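Local coordinates for 2,3-dihydroxybenzoate-AMP ligase (Mycobacterium smegmatis, PDB 5KEI), which belongs to the AMP-binding (ANL) enzyme family, with a large AMP-binding region followed by a smaller C-terminal domain, at residues A[50-55]-A[75-80]; A[129-134]-A[158-163]; A[138-143]-A[415-420]. All blocks are in the same frame, centred on the assembly; numbering follows the deposited sequence.

Interaction 1 of 3, residues A[50-55]-A[75-80]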
ATOM      1  N   VAL A  50       5.590 -17.861   7.555  1.00 33.56           N
ATOM      2  CA  VAL A  50       5.572 -18.184   6.141  1.00 28.64           C
ATOM      3  C   VAL A  50       6.954 -18.714   5.739  1.00 31.95           C
ATOM      4  O   VAL A  50       7.038 -19.714   5.031  1.00 34.23           O
ATOM      5  CB  VAL A  50       5.172 -16.973   5.267  1.00 33.63           C
ATOM      6  CG1 VAL A  50       5.346 -17.292   3.763  1.00 29.03           C
ATOM      7  CG2 VAL A  50       3.741 -16.563   5.558  1.00 27.41           C
ATOM      8  N   LEU A  51       8.028 -18.084   6.217  1.00 31.10           N
ATOM      9  CA  LEU A  51       9.385 -18.544   5.892  1.00 32.85           C
ATOM     10  C   LEU A  51       9.715 -19.829   6.630  1.00 36.34           C
ATOM     11  O   LEU A  51      10.298 -20.756   6.058  1.00 34.11           O
ATOM     12  CB  LEU A  51      10.429 -17.480   6.233  1.00 30.91           C
ATOM     13  CG  LEU A  51      11.916 -17.881   6.210  1.00 32.20           C
ATOM     14  CD1 LEU A  51      12.355 -18.541   4.895  1.00 29.34           C
ATOM     15  CD2 LEU A  51      12.781 -16.660   6.502  1.00 31.05           C
ATOM     16  N   ARG A  52       9.326 -19.864   7.902  1.00 31.98           N
ATOM     17  CA  ARG A  52       9.576 -20.991   8.782  1.00 36.93           C
ATOM     18  C   ARG A  52       8.962 -22.257   8.212  1.00 36.71           C
ATOM     19  O   ARG A  52       9.634 -23.283   8.093  1.00 35.02           O
ATOM     20  CB  ARG A  52       9.018 -20.714  10.187  1.00 35.82           C
ATOM     21  CG  ARG A  52       9.420 -21.744  11.242  1.00 33.93           C
ATOM     22  CD  ARG A  52      10.885 -21.635  11.566  1.00 36.10           C
ATOM     23  NE  ARG A  52      11.171 -20.461  12.386  1.00 34.84           N
ATOM     24  CZ  ARG A  52      12.383 -19.943  12.550  1.00 36.71           C
ATOM     25  NH1 ARG A  52      13.423 -20.476  11.923  1.00 36.88           N
ATOM     26  NH2 ARG A  52      12.557 -18.881  13.330  1.00 39.44           N
ATOM     27  N   THR A  53       7.687 -22.177   7.853  1.00 33.38           N
ATOM     28  CA  THR A  53       6.983 -23.344   7.332  1.00 37.58           C
ATOM     29  C   THR A  53       7.553 -23.766   5.982  1.00 37.88           C
ATOM     30  O   THR A  53       7.758 -24.953   5.739  1.00 36.92           O
ATOM     31  CB  THR A  53       5.485 -23.079   7.214  1.00 40.18           C
ATOM     32  OG1 THR A  53       4.958 -22.806   8.519  1.00 37.96           O
ATOM     33  CG2 THR A  53       4.756 -24.286   6.604  1.00 34.98           C
ATOM     34  N   ALA A  54       7.831 -22.786   5.126  1.00 34.39           N
ATOM     35  CA  ALA A  54       8.496 -23.029   3.853  1.00 33.66           C
ATOM     36  C   ALA A  54       9.872 -23.683   4.030  1.00 34.39           C
ATOM     37  O   ALA A  54      10.260 -24.556   3.265  1.00 34.69           O
ATOM     38  CB  ALA A  54       8.628 -21.716   3.079  1.00 34.44           C
ATOM     39  N   ALA A  55      10.612 -23.243   5.037  1.00 35.62           N
ATOM     40  CA  ALA A  55      11.927 -23.797   5.329  1.00 34.32           C
ATOM     41  C   ALA A  55      11.866 -25.248   5.817  1.00 38.39           C
ATOM     42  O   ALA A  55      12.798 -26.012   5.568  1.00 39.72           O
ATOM     43  CB  ALA A  55      12.638 -22.932   6.358  1.00 31.06           C
ATOM     44  N   GLU A  75      18.742 -21.902   4.031  1.00 40.58           N
ATOM     45  CA  GLU A  75      19.734 -20.844   4.179  1.00 41.09           C
ATOM     46  C   GLU A  75      19.108 -19.497   4.531  1.00 38.79           C
ATOM     47  O   GLU A  75      19.663 -18.760   5.339  1.00 39.30           O
ATOM     48  CB  GLU A  75      20.558 -20.727   2.893  1.00 42.13           C
ATOM     49  CG  GLU A  75      21.418 -21.960   2.658  1.00 49.26           C
ATOM     50  CD  GLU A  75      21.984 -22.064   1.254  1.00 54.72           C
ATOM     51  OE1 GLU A  75      21.740 -21.154   0.430  1.00 50.29           O
ATOM     52  OE2 GLU A  75      22.668 -23.079   0.976  1.00 59.72           O
ATOM     53  N   LEU A  76      17.960 -19.179   3.929  1.00 39.21           N
ATOM     54  CA  LEU A  76      17.280 -17.902   4.196  1.00 38.41           C
ATOM     55  C   LEU A  76      16.689 -17.876   5.613  1.00 38.43           C
ATOM     56  O   LEU A  76      16.723 -16.848   6.298  1.00 36.70           O
ATOM     57  CB  LEU A  76      16.184 -17.642   3.145  1.00 33.83           C
ATOM     58  CG  LEU A  76      15.284 -16.414   3.327  1.00 34.56           C
ATOM     59  CD1 LEU A  76      16.094 -15.131   3.485  1.00 31.81           C
ATOM     60  CD2 LEU A  76      14.298 -16.284   2.164  1.00 27.56           C
ATOM     61  N   ASP A  77      16.163 -19.017   6.049  1.00 35.07           N
ATOM     62  CA  ASP A  77      15.600 -19.158   7.388  1.00 35.15           C
ATOM     63  C   ASP A  77      16.622 -18.867   8.501  1.00 39.86           C
ATOM     64  O   ASP A  77      16.274 -18.285   9.530  1.00 40.79           O
ATOM     65  CB  ASP A  77      15.035 -20.567   7.565  1.00 36.68           C
ATOM     66  CG  ASP A  77      13.980 -20.648   8.658  1.00 38.48           C
ATOM     67  OD1 ASP A  77      13.197 -19.685   8.807  1.00 39.10           O
ATOM     68  OD2 ASP A  77      13.935 -21.674   9.369  1.00 41.86           O
ATOM     69  N   ARG A  78      17.872 -19.286   8.296  1.00 39.54           N
ATOM     70  CA  ARG A  78      18.939 -19.046   9.270  1.00 40.03           C
ATOM     71  C   ARG A  78      19.362 -17.578   9.261  1.00 42.17           C
ATOM     72  O   ARG A  78      19.574 -16.977  10.314  1.00 40.53           O
ATOM     73  CB  ARG A  78      20.165 -19.926   8.990  1.00 34.47           C
ATOM     74  CG  ARG A  78      19.933 -21.415   9.185  1.00 41.67           C
ATOM     75  CD  ARG A  78      21.165 -22.213   8.766  1.00 48.43           C
ATOM     76  NE  ARG A  78      20.805 -23.491   8.143  1.00 56.21           N
ATOM     77  CZ  ARG A  78      21.189 -23.878   6.926  1.00 53.28           C
ATOM     78  NH1 ARG A  78      21.964 -23.097   6.181  1.00 50.88           N
ATOM     79  NH2 ARG A  78      20.803 -25.058   6.453  1.00 53.76           N
ATOM     80  N   LEU A  79      19.486 -17.019   8.060  1.00 35.08           N
ATOM     81  CA  LEU A  79      19.860 -15.627   7.897  1.00 37.73           C
ATOM     82  C   LEU A  79      18.908 -14.701   8.630  1.00 39.13           C
ATOM     83  O   LEU A  79      19.347 -13.793   9.324  1.00 38.05           O
ATOM     84  CB  LEU A  79      19.905 -15.263   6.419  1.00 42.00           C
ATOM     85  CG  LEU A  79      21.088 -15.859   5.666  1.00 37.78           C
ATOM     86  CD1 LEU A  79      20.953 -15.554   4.177  1.00 38.74           C
ATOM     87  CD2 LEU A  79      22.375 -15.296   6.229  1.00 35.16           C
ATOM     88  N   ALA A  80      17.607 -14.936   8.472  1.00 38.77           N
ATOM     89  CA  ALA A  80      16.605 -14.138   9.158  1.00 35.07           C
ATOM     90  C   ALA A  80      16.736 -14.289  10.669  1.00 37.97           C
ATOM     91  O   ALA A  80      16.611 -13.305  11.399  1.00 35.19           O
ATOM     92  CB  ALA A  80      15.207 -14.526   8.708  1.00 35.33           C
TER

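Interaction 2 of 3, residues A[129-134]-A[158-163]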
ATOM      1  N   HIS A 129      10.445   7.735  -2.159  1.00 34.04           N
ATOM      2  CA  HIS A 129      10.247   8.544  -0.957  1.00 35.43           C
ATOM      3  C   HIS A 129      11.524   9.292  -0.598  1.00 36.66           C
ATOM      4  O   HIS A 129      12.612   8.706  -0.627  1.00 37.39           O
ATOM      5  CB  HIS A 129       9.818   7.672   0.232  1.00 39.45           C
ATOM      6  CG  HIS A 129       8.424   7.132   0.122  1.00 39.25           C
ATOM      7  ND1 HIS A 129       8.063   5.899   0.632  1.00 34.22           N
ATOM      8  CD2 HIS A 129       7.300   7.655  -0.426  1.00 33.62           C
ATOM      9  CE1 HIS A 129       6.781   5.689   0.395  1.00 35.35           C
ATOM     10  NE2 HIS A 129       6.293   6.737  -0.248  1.00 34.95           N
ATOM     11  N   ARG A 130      11.389  10.575  -0.251  1.00 34.53           N
ATOM     12  CA  ARG A 130      12.528  11.391   0.182  1.00 34.90           C
ATOM     13  C   ARG A 130      12.345  11.863   1.627  1.00 40.01           C
ATOM     14  O   ARG A 130      11.493  11.347   2.353  1.00 35.86           O
ATOM     15  CB  ARG A 130      12.737  12.596  -0.751  1.00 30.51           C
ATOM     16  CG  ARG A 130      13.190  12.209  -2.159  1.00 32.26           C
ATOM     17  CD  ARG A 130      14.476  11.430  -2.123  1.00 29.19           C
ATOM     18  NE  ARG A 130      14.956  11.124  -3.464  1.00 35.15           N
ATOM     19  CZ  ARG A 130      14.774   9.955  -4.080  1.00 39.43           C
ATOM     20  NH1 ARG A 130      14.115   8.974  -3.466  1.00 30.67           N
ATOM     21  NH2 ARG A 130      15.245   9.769  -5.319  1.00 36.59           N
ATOM     22  N   LEU A 131      13.141  12.851   2.033  1.00 41.27           N
ATOM     23  CA  LEU A 131      13.181  13.272   3.425  1.00 37.68           C
ATOM     24  C   LEU A 131      11.822  13.682   3.966  1.00 34.19           C
ATOM     25  O   LEU A 131      11.464  13.308   5.075  1.00 41.58           O
ATOM     26  CB  LEU A 131      14.174  14.417   3.613  1.00 42.09           C
ATOM     27  CG  LEU A 131      14.195  15.005   5.027  1.00 43.50           C
ATOM     28  CD1 LEU A 131      14.588  13.939   6.037  1.00 39.53           C
ATOM     29  CD2 LEU A 131      15.128  16.207   5.111  1.00 41.93           C
ATOM     30  N   ALA A 132      11.059  14.434   3.191  1.00 33.63           N
ATOM     31  CA  ALA A 132       9.752  14.861   3.662  1.00 35.28           C
ATOM     32  C   ALA A 132       8.869  13.647   4.034  1.00 41.24           C
ATOM     33  O   ALA A 132       8.314  13.594   5.140  1.00 37.39           O
ATOM     34  CB  ALA A 132       9.078  15.730   2.613  1.00 33.25           C
ATOM     35  N   GLU A 133       8.770  12.670   3.124  1.00 41.42           N
ATOM     36  CA  GLU A 133       8.008  11.432   3.365  1.00 36.66           C
ATOM     37  C   GLU A 133       8.505  10.652   4.590  1.00 36.10           C
ATOM     38  O   GLU A 133       7.742  10.372   5.518  1.00 34.44           O
ATOM     39  CB  GLU A 133       8.063  10.515   2.142  1.00 32.59           C
ATOM     40  CG  GLU A 133       7.316  11.023   0.923  1.00 41.24           C
ATOM     41  CD  GLU A 133       8.058  12.117   0.172  1.00 43.16           C
ATOM     42  OE1 GLU A 133       9.304  12.038   0.048  1.00 40.96           O
ATOM     43  OE2 GLU A 133       7.388  13.056  -0.305  1.00 49.09           O
ATOM     44  N   LEU A 134       9.785  10.296   4.572  1.00 32.33           N
ATOM     45  CA  LEU A 134      10.383   9.510   5.638  1.00 33.35           C
ATOM     46  C   LEU A 134      10.231  10.190   6.995  1.00 39.31           C
ATOM     47  O   LEU A 134       9.973   9.525   8.010  1.00 39.43           O
ATOM     48  CB  LEU A 134      11.862   9.234   5.344  1.00 35.16           C
ATOM     49  CG  LEU A 134      12.203   8.236   4.218  1.00 43.86           C
ATOM     50  CD1 LEU A 134      13.484   7.456   4.523  1.00 36.88           C
ATOM     51  CD2 LEU A 134      11.055   7.270   3.896  1.00 35.91           C
ATOM     52  N   ARG A 158      22.718   8.501   3.084  1.00 66.47           N
ATOM     53  CA  ARG A 158      23.332   8.786   4.367  1.00 62.36           C
ATOM     54  C   ARG A 158      23.037  10.214   4.828  1.00 61.38           C
ATOM     55  O   ARG A 158      22.794  10.428   6.011  1.00 62.19           O
ATOM     56  CB  ARG A 158      24.839   8.532   4.305  1.00 69.55           C
ATOM     57  CG  ARG A 158      25.560   9.275   3.187  1.00 77.23           C
ATOM     58  CD  ARG A 158      26.858   8.570   2.844  1.00 76.56           C
ATOM     59  NE  ARG A 158      26.613   7.222   2.344  1.00 79.55           N
ATOM     60  CZ  ARG A 158      27.557   6.300   2.192  1.00 75.40           C
ATOM     61  NH1 ARG A 158      27.246   5.099   1.720  1.00 72.11           N
ATOM     62  NH2 ARG A 158      28.811   6.579   2.520  1.00 71.56           N
ATOM     63  N   ASP A 159      23.037  11.183   3.911  1.00 63.77           N
ATOM     64  CA  ASP A 159      22.693  12.570   4.267  1.00 65.47           C
ATOM     65  C   ASP A 159      21.243  12.665   4.701  1.00 62.49           C
ATOM     66  O   ASP A 159      20.859  13.551   5.477  1.00 59.15           O
ATOM     67  CB  ASP A 159      22.928  13.528   3.096  1.00 65.28           C
ATOM     68  CG  ASP A 159      24.389  13.693   2.761  1.00 78.49           C
ATOM     69  OD1 ASP A 159      25.006  14.673   3.246  1.00 74.38           O
ATOM     70  OD2 ASP A 159      24.919  12.845   2.007  1.00 85.12           O
ATOM     71  N   LEU A 160      20.449  11.749   4.154  1.00 59.64           N
ATOM     72  CA  LEU A 160      19.042  11.589   4.480  1.00 55.55           C
ATOM     73  C   LEU A 160      18.867  11.111   5.909  1.00 49.72           C
ATOM     74  O   LEU A 160      18.085  11.671   6.677  1.00 46.41           O
ATOM     75  CB  LEU A 160      18.394  10.598   3.515  1.00 52.25           C
ATOM     76  CG  LEU A 160      17.097   9.961   3.987  1.00 51.91           C
ATOM     77  CD1 LEU A 160      15.969  10.974   3.947  1.00 47.12           C
ATOM     78  CD2 LEU A 160      16.779   8.741   3.138  1.00 57.74           C
ATOM     79  N   ALA A 161      19.596  10.061   6.255  1.00 48.79           N
ATOM     80  CA  ALA A 161      19.537   9.523   7.601  1.00 50.24           C
ATOM     81  C   ALA A 161      19.959  10.587   8.622  1.00 48.82           C
ATOM     82  O   ALA A 161      19.358  10.693   9.696  1.00 45.83           O
ATOM     83  CB  ALA A 161      20.413   8.283   7.712  1.00 46.67           C
ATOM     84  N   ARG A 162      20.970  11.383   8.266  1.00 46.95           N
ATOM     85  CA  ARG A 162      21.509  12.412   9.152  1.00 45.83           C
ATOM     86  C   ARG A 162      20.471  13.488   9.447  1.00 44.12           C
ATOM     87  O   ARG A 162      20.266  13.855  10.603  1.00 40.45           O
ATOM     88  CB  ARG A 162      22.787  13.034   8.561  1.00 48.38           C
ATOM     89  CG  ARG A 162      24.021  12.129   8.698  1.00 47.74           C
ATOM     90  CD  ARG A 162      25.329  12.812   8.329  1.00 48.41           C
ATOM     91  NE  ARG A 162      25.572  12.806   6.892  1.00 59.85           N
ATOM     92  CZ  ARG A 162      26.381  11.954   6.263  1.00 58.23           C
ATOM     93  NH1 ARG A 162      27.044  11.020   6.938  1.00 51.01           N
ATOM     94  NH2 ARG A 162      26.527  12.038   4.949  1.00 63.34           N
ATOM     95  N   GLU A 163      19.782  13.974   8.425  1.00 42.67           N
ATOM     96  CA  GLU A 163      18.760  14.981   8.678  1.00 43.57           C
ATOM     97  C   GLU A 163      17.521  14.366   9.343  1.00 46.88           C
ATOM     98  O   GLU A 163      16.805  15.057  10.071  1.00 49.01           O
ATOM     99  CB  GLU A 163      18.387  15.707   7.383  1.00 50.16           C
ATOM    100  CG  GLU A 163      19.561  16.434   6.670  1.00 53.69           C
ATOM    101  CD  GLU A 163      20.486  17.256   7.596  1.00 64.33           C
ATOM    102  OE1 GLU A 163      20.065  17.712   8.694  1.00 62.66           O
ATOM    103  OE2 GLU A 163      21.660  17.452   7.203  1.00 71.54           O
TER

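Interaction 3 of 3, residues A[138-143]-A[415-420]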
ATOM      1  N   ALA A 138       8.337   8.561  10.091  1.00 38.61           N
ATOM      2  CA  ALA A 138       8.965   8.426  11.416  1.00 39.76           C
ATOM      3  C   ALA A 138       8.073   8.960  12.529  1.00 38.43           C
ATOM      4  O   ALA A 138       7.894   8.309  13.563  1.00 36.87           O
ATOM      5  CB  ALA A 138      10.314   9.148  11.448  1.00 42.81           C
ATOM      6  N   GLU A 139       7.529  10.155  12.304  1.00 39.26           N
ATOM      7  CA  GLU A 139       6.584  10.778  13.223  1.00 38.85           C
ATOM      8  C   GLU A 139       5.317   9.952  13.436  1.00 36.12           C
ATOM      9  O   GLU A 139       4.866   9.790  14.569  1.00 39.55           O
ATOM     10  CB  GLU A 139       6.207  12.174  12.719  1.00 43.16           C
ATOM     11  CG  GLU A 139       6.087  13.222  13.813  1.00 53.99           C
ATOM     12  CD  GLU A 139       6.545  14.604  13.355  1.00 69.75           C
ATOM     13  OE1 GLU A 139       6.325  14.967  12.172  1.00 64.33           O
ATOM     14  OE2 GLU A 139       7.138  15.328  14.188  1.00 78.60           O
ATOM     15  N   VAL A 140       4.738   9.430  12.359  1.00 36.84           N
ATOM     16  CA  VAL A 140       3.481   8.693  12.482  1.00 36.51           C
ATOM     17  C   VAL A 140       3.710   7.334  13.174  1.00 34.72           C
ATOM     18  O   VAL A 140       2.905   6.907  14.006  1.00 34.28           O
ATOM     19  CB  VAL A 140       2.805   8.501  11.098  1.00 35.25           C
ATOM     20  CG1 VAL A 140       1.570   7.610  11.210  1.00 34.14           C
ATOM     21  CG2 VAL A 140       2.413   9.854  10.496  1.00 32.95           C
ATOM     22  N   SER A 141       4.830   6.686  12.858  1.00 33.64           N
ATOM     23  CA  SER A 141       5.104   5.334  13.338  1.00 35.41           C
ATOM     24  C   SER A 141       5.874   5.270  14.656  1.00 34.79           C
ATOM     25  O   SER A 141       6.009   4.185  15.232  1.00 33.93           O
ATOM     26  CB  SER A 141       5.886   4.540  12.281  1.00 28.63           C
ATOM     27  OG  SER A 141       7.114   5.173  11.961  1.00 29.07           O
ATOM     28  N   SER A 142       6.396   6.405  15.118  1.00 34.50           N
ATOM     29  CA  SER A 142       7.317   6.409  16.267  1.00 35.45           C
ATOM     30  C   SER A 142       8.487   5.462  16.012  1.00 31.69           C
ATOM     31  O   SER A 142       8.950   4.782  16.922  1.00 35.33           O
ATOM     32  CB  SER A 142       6.600   6.010  17.568  1.00 28.69           C
ATOM     33  OG  SER A 142       5.561   6.925  17.876  1.00 35.26           O
ATOM     34  N   ALA A 143       8.948   5.420  14.765  1.00 33.52           N
ATOM     35  CA  ALA A 143      10.073   4.578  14.384  1.00 33.52           C
ATOM     36  C   ALA A 143      11.270   4.786  15.304  1.00 33.62           C
ATOM     37  O   ALA A 143      11.551   5.906  15.732  1.00 38.05           O
ATOM     38  CB  ALA A 143      10.469   4.843  12.934  1.00 33.66           C
ATOM     39  N   TYR A 415      -6.422   3.884   9.150  1.00 25.49           N
ATOM     40  CA  TYR A 415      -5.002   4.128   8.986  1.00 25.62           C
ATOM     41  C   TYR A 415      -4.317   4.144  10.350  1.00 29.02           C
ATOM     42  O   TYR A 415      -4.976   4.302  11.388  1.00 28.96           O
ATOM     43  CB  TYR A 415      -4.767   5.440   8.251  1.00 26.24           C
ATOM     44  CG  TYR A 415      -5.177   5.391   6.808  1.00 25.41           C
ATOM     45  CD1 TYR A 415      -6.318   6.042   6.374  1.00 25.86           C
ATOM     46  CD2 TYR A 415      -4.426   4.686   5.873  1.00 26.49           C
ATOM     47  CE1 TYR A 415      -6.703   6.001   5.068  1.00 26.03           C
ATOM     48  CE2 TYR A 415      -4.801   4.648   4.539  1.00 26.21           C
ATOM     49  CZ  TYR A 415      -5.951   5.312   4.147  1.00 27.88           C
ATOM     50  OH  TYR A 415      -6.368   5.299   2.834  1.00 28.62           O
ATOM     51  N   PHE A 416      -3.000   3.973  10.358  1.00 29.82           N
ATOM     52  CA  PHE A 416      -2.272   3.899  11.627  1.00 28.61           C
ATOM     53  C   PHE A 416      -1.992   5.283  12.195  1.00 30.51           C
ATOM     54  O   PHE A 416      -1.421   6.131  11.510  1.00 32.05           O
ATOM     55  CB  PHE A 416      -0.961   3.149  11.456  1.00 27.95           C
ATOM     56  CG  PHE A 416      -0.232   2.916  12.741  1.00 32.39           C
ATOM     57  CD1 PHE A 416      -0.556   1.831  13.553  1.00 29.56           C
ATOM     58  CD2 PHE A 416       0.769   3.786  13.153  1.00 31.11           C
ATOM     59  CE1 PHE A 416       0.118   1.612  14.747  1.00 29.46           C
ATOM     60  CE2 PHE A 416       1.440   3.571  14.347  1.00 32.43           C
ATOM     61  CZ  PHE A 416       1.110   2.481  15.146  1.00 32.62           C
ATOM     62  N   ASN A 417      -2.397   5.507  13.442  1.00 32.71           N
ATOM     63  CA  ASN A 417      -2.112   6.766  14.123  1.00 31.98           C
ATOM     64  C   ASN A 417      -2.522   7.956  13.262  1.00 33.08           C
ATOM     65  O   ASN A 417      -1.701   8.801  12.918  1.00 34.56           O
ATOM     66  CB  ASN A 417      -0.628   6.837  14.471  1.00 31.07           C
ATOM     67  CG  ASN A 417      -0.305   7.953  15.432  1.00 33.42           C
ATOM     68  OD1 ASN A 417      -1.181   8.461  16.123  1.00 36.09           O
ATOM     69  ND2 ASN A 417       0.960   8.328  15.494  1.00 30.37           N
ATOM     70  N   ALA A 418      -3.789   7.983  12.864  1.00 34.37           N
ATOM     71  CA  ALA A 418      -4.269   8.996  11.931  1.00 34.30           C
ATOM     72  C   ALA A 418      -5.758   9.228  12.136  1.00 35.29           C
ATOM     73  O   ALA A 418      -6.562   9.051  11.216  1.00 36.50           O
ATOM     74  CB  ALA A 418      -3.980   8.574  10.486  1.00 34.83           C
ATOM     75  N   GLU A 419      -6.111   9.622  13.357  1.00 33.97           N
ATOM     76  CA  GLU A 419      -7.507   9.753  13.776  1.00 39.39           C
ATOM     77  C   GLU A 419      -8.338  10.694  12.880  1.00 35.91           C
ATOM     78  O   GLU A 419      -9.480  10.369  12.530  1.00 38.16           O
ATOM     79  CB  GLU A 419      -7.552  10.215  15.230  1.00 36.86           C
ATOM     80  CG  GLU A 419      -8.931  10.392  15.783  1.00 43.59           C
ATOM     81  CD  GLU A 419      -8.910  10.934  17.208  1.00 51.73           C
ATOM     82  OE1 GLU A 419      -7.802  11.112  17.770  1.00 51.93           O
ATOM     83  OE2 GLU A 419     -10.003  11.187  17.760  1.00 48.82           O
ATOM     84  N   ALA A 420      -7.769  11.837  12.494  1.00 35.25           N
ATOM     85  CA  ALA A 420      -8.461  12.761  11.592  1.00 37.00           C
ATOM     86  C   ALA A 420      -8.688  12.116  10.213  1.00 34.31           C
ATOM     87  O   ALA A 420      -9.785  12.190   9.660  1.00 33.32           O
ATOM     88  CB  ALA A 420      -7.688  14.069  11.454  1.00 34.63           C
TER

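Interaction 1 of 3, residues A[50-55]-A[75-80]
At the edge of the Arg52 guanidinium, near its plane, sits the Asp77 carboxylate: NH1 donates to OD2 at 2.9 Å in a salt bridge whose N-H...O angle is only 132°. The two flat groups stand 69° apart, and NH1 reaches OD2 from above the carboxylate plane, so this is a single bent link and not a side-by-side bidentate pair. On the other side of Asp77 the CB of Ala55 lies 3.5 Å from CG, and the CG of Leu51 lies 3.4 Å from OD1. The acid thus lies against Leu51, Arg52 and Ala55, within about one turn of helix 49-57. Arg52 gets there by a chain bent at both chi2 and chi3, which turns the guanidinium across toward helix 73-88. Beneath the polar pair, Leu51 divides its methyls: CD1 packs on Leu76 CG at 3.9 Å, while CD2 meets Ala80 CB at 3.9 Å, one turn further along the partner helix. The segments run roughly antiparallel, 143° between directions, with axes 9.4 Å apart. Leu51 and Ala80 also touch Phe113 and Arg117 of helix 107-117, and Leu76 rests on strand 62-65, next to the edge of the nine-stranded sheet. Asp77 OD1 forms a salt bridge with Arg117, and Arg52 NH2 forms one with Asp81. The Asp77 carboxylate therefore serves two arginines, one through each oxygen, and this pairing with two cations would be expected to favour its ionised form at the margin of a leucine and alanine interface.

Interaction 2 of 3, residues A[129-134]-A[158-163]
Leu160 extends over the first turn of helix 131-141, its CD1 lying 3.7 Å from the CA of Leu131 and 3.9 Å from that residue's CD1. The two leucines lie alongside one another, pointing opposite ways: Leu160 has CG anti to its N (chi1 160°), which carries CD1 over the Leu131 backbone, while Leu131 meets it with CD1. The second methyl of Leu160, CD2, meets CD1 of Leu134 at 3.8 Å, and these two side chains stand nearly perpendicular. Leu160 is fitted against residues three apart on the facing helix. Further out, Leu131 CD2 touches the CB of Glu163 at 4.0 Å; only the root of the glutamate takes part, because its chain bends at chi2 and carries the carboxylate away. Below the leucines, Leu134 and Leu160 both touch Gln101 of strand 97-101, so the helices sit side by side on one face of the seven-stranded sheet, as successive connections between its parallel strands. The start of helix 131-141 is secured by its own residues. At the N-cap, Arg130 N donates to Glu133 OE1 at 2.6 Å with an angle of 158°, the half of a capping box in which the side chain three residues on accepts the N-cap N-H. The Arg130 side chain turns back to give NH1 to the carbonyls of His129 and Pro127. No hydrogen bond or salt bridge spans the two segments: they are joined by methyl and methylene packing alone, near the surface, while the hydrogen bonds described serve the start of helix 131-141. The contact is therefore nondirectional.

Interaction 3 of 3, residues A[138-143]-A[415-420]
This is a helix-end to loop contact, where the last turn of helix 131-141 meets the loop that leads into helix 419-425. One strong polar bond carries it: Asn417 ND2 donates to Val140 O at 2.8 Å with an N-H...O angle of 173°. The oxygen lies in the amide plane of Asn417, and the donor is tilted 15° from the carbonyl plane. Chi1 of -167° swings the amide out toward the helix. A carbonyl of the last helical turn thus gains a side-chain donor just before Ser142, which leaves the helical conformation with positive phi. Phe416 brings its ring edge to the same oxygen, CE2 standing 3.7 Å from Val140 O. The Val140 side chain answers from the other segment: CG1 packs 3.4 Å from Phe416 O and 4.0 Å from Asn417 CB. Ser141 turns away, its OG bonded to Phe137 O of its own helix. Around the contact, Val140 and Ser141 lean on Leu222 of strand 222-226, which also pairs by backbone with Phe416, whose ring reaches Arg97 of strand 97-101; farther along the loop-to-helix segment, Glu419 and Ala420 touch Trp483 of the C-terminal domain, on strand 482-492.

Overall arrangement
From the N terminus, interaction 1 comes first and closes a short loop: strands 62-65 and 70-72 lie between its helices, so it fastens helix 49-57 to helix 73-88 beside the nine-stranded sheet. The chain then enters the seven-stranded sheet and reaches helix 131-141, which serves both remaining contacts. Its start meets helix 158-167 in interaction 2, closing a loop through strand 145-149. Its end waits some 270 residues for 415-420, making interaction 3 the long-range tie, which joins this helix on the seven-stranded sheet to the loop entering helix 419-425. Interactions 2 and 3 cross along the chain, their centres 17 Å apart; interaction 1 precedes both, its centre 31 and 30 Å from theirs.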